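Protein LEC-6 (Caenorhabditis elegans, PDB 3VV1) is a galectin that binds carbohydrates, preferentially fucose-containing saccharides, and probably recognises galactosides as its family does. Local coordinates at residues N36-G41 with V142-I147. Residues are numbered along the deposited sequence; the frame is centred on the assembly and turned at random.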
loop_
_atom_site.group_PDB
_atom_site.type_symbol
_atom_site.label_atom_id
_atom_site.label_comp_id
_atom_site.label_asym_id
_atom_site.label_seq_id
_atom_site.Cartn_x
_atom_site.Cartn_y
_atom_site.Cartn_z
ATOM N N ASN A 36 -7.833 -10.982 2.196
ATOM C CA ASN A 36 -6.517 -11.600 2.240
ATOM C C ASN A 36 -5.553 -10.564 1.629
ATOM O O ASN A 36 -5.595 -10.346 0.381
ATOM C CB ASN A 36 -6.627 -12.824 1.369
ATOM C CG ASN A 36 -5.742 -13.960 1.815
ATOM O OD1 ASN A 36 -5.866 -14.450 2.922
ATOM N ND2 ASN A 36 -4.896 -14.444 0.905
ATOM N N ILE A 37 -4.766 -9.873 2.481
ATOM C CA ILE A 37 -4.070 -8.664 2.020
ATOM C C ILE A 37 -2.564 -8.790 2.271
ATOM O O ILE A 37 -2.154 -8.903 3.440
ATOM C CB ILE A 37 -4.554 -7.388 2.743
ATOM C CG1 ILE A 37 -6.103 -7.314 2.790
ATOM C CG2 ILE A 37 -4.027 -6.152 2.002
ATOM C CD1 ILE A 37 -6.643 -6.163 3.616
ATOM N N PRO A 38 -1.765 -8.788 1.183
ATOM C CA PRO A 38 -0.302 -8.870 1.369
ATOM C C PRO A 38 0.234 -7.700 2.198
ATOM O O PRO A 38 -0.303 -6.588 2.112
ATOM C CB PRO A 38 0.215 -8.743 -0.040
ATOM C CG PRO A 38 -0.858 -9.380 -0.920
ATOM C CD PRO A 38 -2.153 -8.948 -0.250
ATOM N N VAL A 39 1.323 -7.927 2.913
ATOM C CA VAL A 39 1.975 -6.861 3.696
ATOM C C VAL A 39 3.447 -7.215 3.789
ATOM O O VAL A 39 3.803 -8.404 3.823
ATOM C CB VAL A 39 1.309 -6.720 5.093
ATOM C CG1 VAL A 39 1.483 -7.999 5.930
ATOM C CG2 VAL A 39 1.856 -5.477 5.861
ATOM N N GLN A 40 4.308 -6.201 3.845
ATOM C CA GLN A 40 5.757 -6.454 3.909
ATOM C C GLN A 40 6.231 -6.482 5.370
ATOM O O GLN A 40 6.752 -5.490 5.912
ATOM C CB GLN A 40 6.502 -5.401 3.060
ATOM C CG GLN A 40 8.010 -5.546 2.909
ATOM C CD GLN A 40 8.547 -4.309 2.137
ATOM O OE1 GLN A 40 8.595 -3.184 2.686
ATOM N NE2 GLN A 40 8.921 -4.500 0.840
ATOM N N GLY A 41 5.984 -7.618 6.013
ATOM C CA GLY A 41 6.366 -7.839 7.395
ATOM C C GLY A 41 5.364 -7.157 8.347
ATOM O O GLY A 41 4.509 -6.308 7.961
ATOM N N VAL A 142 5.921 -11.939 8.509
ATOM C CA VAL A 142 4.515 -11.868 8.108
ATOM C C VAL A 142 4.417 -11.338 6.698
ATOM O O VAL A 142 5.075 -10.334 6.330
ATOM C CB VAL A 142 3.709 -11.025 9.108
ATOM C CG1 VAL A 142 2.324 -10.657 8.556
ATOM C CG2 VAL A 142 3.552 -11.810 10.400
ATOM N N HIS A 143 3.589 -12.019 5.875
ATOM C CA HIS A 143 3.410 -11.582 4.464
ATOM C C HIS A 143 1.960 -11.432 4.084
ATOM O O HIS A 143 1.677 -10.934 3.001
ATOM C CB HIS A 143 4.124 -12.513 3.481
ATOM C CG HIS A 143 3.376 -13.787 3.151
ATOM N ND1 HIS A 143 3.231 -14.425 1.933
ATOM C CD2 HIS A 143 2.814 -14.594 4.072
ATOM C CE1 HIS A 143 2.505 -15.543 2.149
ATOM N NE2 HIS A 143 2.239 -15.649 3.443
ATOM N N LEU A 144 1.035 -11.814 4.979
ATOM C CA LEU A 144 -0.394 -11.754 4.629
ATOM C C LEU A 144 -1.228 -11.490 5.869
ATOM O O LEU A 144 -0.952 -12.054 6.958
ATOM C CB LEU A 144 -0.851 -13.130 4.058
ATOM C CG LEU A 144 -0.557 -13.481 2.642
ATOM C CD1 LEU A 144 -0.924 -14.954 2.452
ATOM C CD2 LEU A 144 -1.417 -12.490 1.818
ATOM N N ILE A 145 -2.222 -10.609 5.713
ATOM C CA ILE A 145 -3.229 -10.374 6.721
ATOM C C ILE A 145 -4.530 -11.009 6.198
ATOM O O ILE A 145 -5.009 -10.647 5.109
ATOM C CB ILE A 145 -3.368 -8.865 6.984
ATOM C CG1 ILE A 145 -2.048 -8.342 7.641
ATOM C CG2 ILE A 145 -4.588 -8.548 7.882
ATOM C CD1 ILE A 145 -1.962 -6.861 7.536
ATOM N N GLU A 146 -5.063 -11.972 6.967
ATOM C CA GLU A 146 -6.313 -12.663 6.570
ATOM C C GLU A 146 -7.431 -12.355 7.554
ATOM O O GLU A 146 -7.210 -12.435 8.764
ATOM C CB GLU A 146 -6.010 -14.167 6.525
ATOM C CG GLU A 146 -7.118 -15.116 6.149
ATOM C CD GLU A 146 -6.546 -16.535 6.080
ATOM O OE1 GLU A 146 -5.792 -16.917 7.027
ATOM O OE2 GLU A 146 -6.823 -17.269 5.076
ATOM N N ILE A 147 -8.613 -12.025 7.059
ATOM C CA ILE A 147 -9.751 -11.734 7.934
ATOM C C ILE A 147 -10.888 -12.629 7.427
ATOM O O ILE A 147 -11.253 -12.590 6.235
ATOM C CB ILE A 147 -10.158 -10.245 7.862
ATOM C CG1 ILE A 147 -8.928 -9.373 8.249
ATOM C CG2 ILE A 147 -11.344 -10.024 8.871
ATOM C CD1 ILE A 147 -9.162 -7.897 8.028
#
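Strand 35-38 flanks strand 144-149 at the end of one sheet of the galectin beta-sandwich within its own chain, and I37 there pairs antiparallel with I145. The two residues exchange backbone bonds: I37 N reaches I145 O at 2.8 Å, and I145 N returns an equally short bond to I37 O, both nearly straight at hydrogen. N36 with E146 and P38 with L144 are the flanking non-hydrogen-bonded pairs. Beyond P38 the pairing loses regularity. V39 N still bonds H143 O at 3.0 Å, but the donor stands 63° out of the H143 carbonyl plane, off the lone pairs, and G41 N, just after an inverse gamma turn centred on Q40, makes a weak bond to V142 O. On its other side the 142-147 segment carries a classic beta bulge, H143 and L144 both facing R66 of strand 60-66.

On the sandwich interior, chi1 of 63° turns V39 CG1 into the gap between the directions of its backbone N and carbonyl carbon, 3.8 Å from V142 CG1 and 3.9 Å from I145 CG1. I145 continues this hydrophobic layer onto L48 and V158 of the opposing sheet. On the other face, L144 CD2 sits over one flat side of the P38 ring, 3.8 Å from P38 N, while L144 CG lies over the centre of the H143 ring. Farther along, the N36 and E146 side chains run alongside each other, OD1 of N36 resting 3.5 Å from CG of E146; the carboxylate itself is held through OE1 by N64 and a salt bridge to R66. The second subunit meets strand 35-38 through backbone hydrogen bonds from P38, and its F24 packs on I37 and I145.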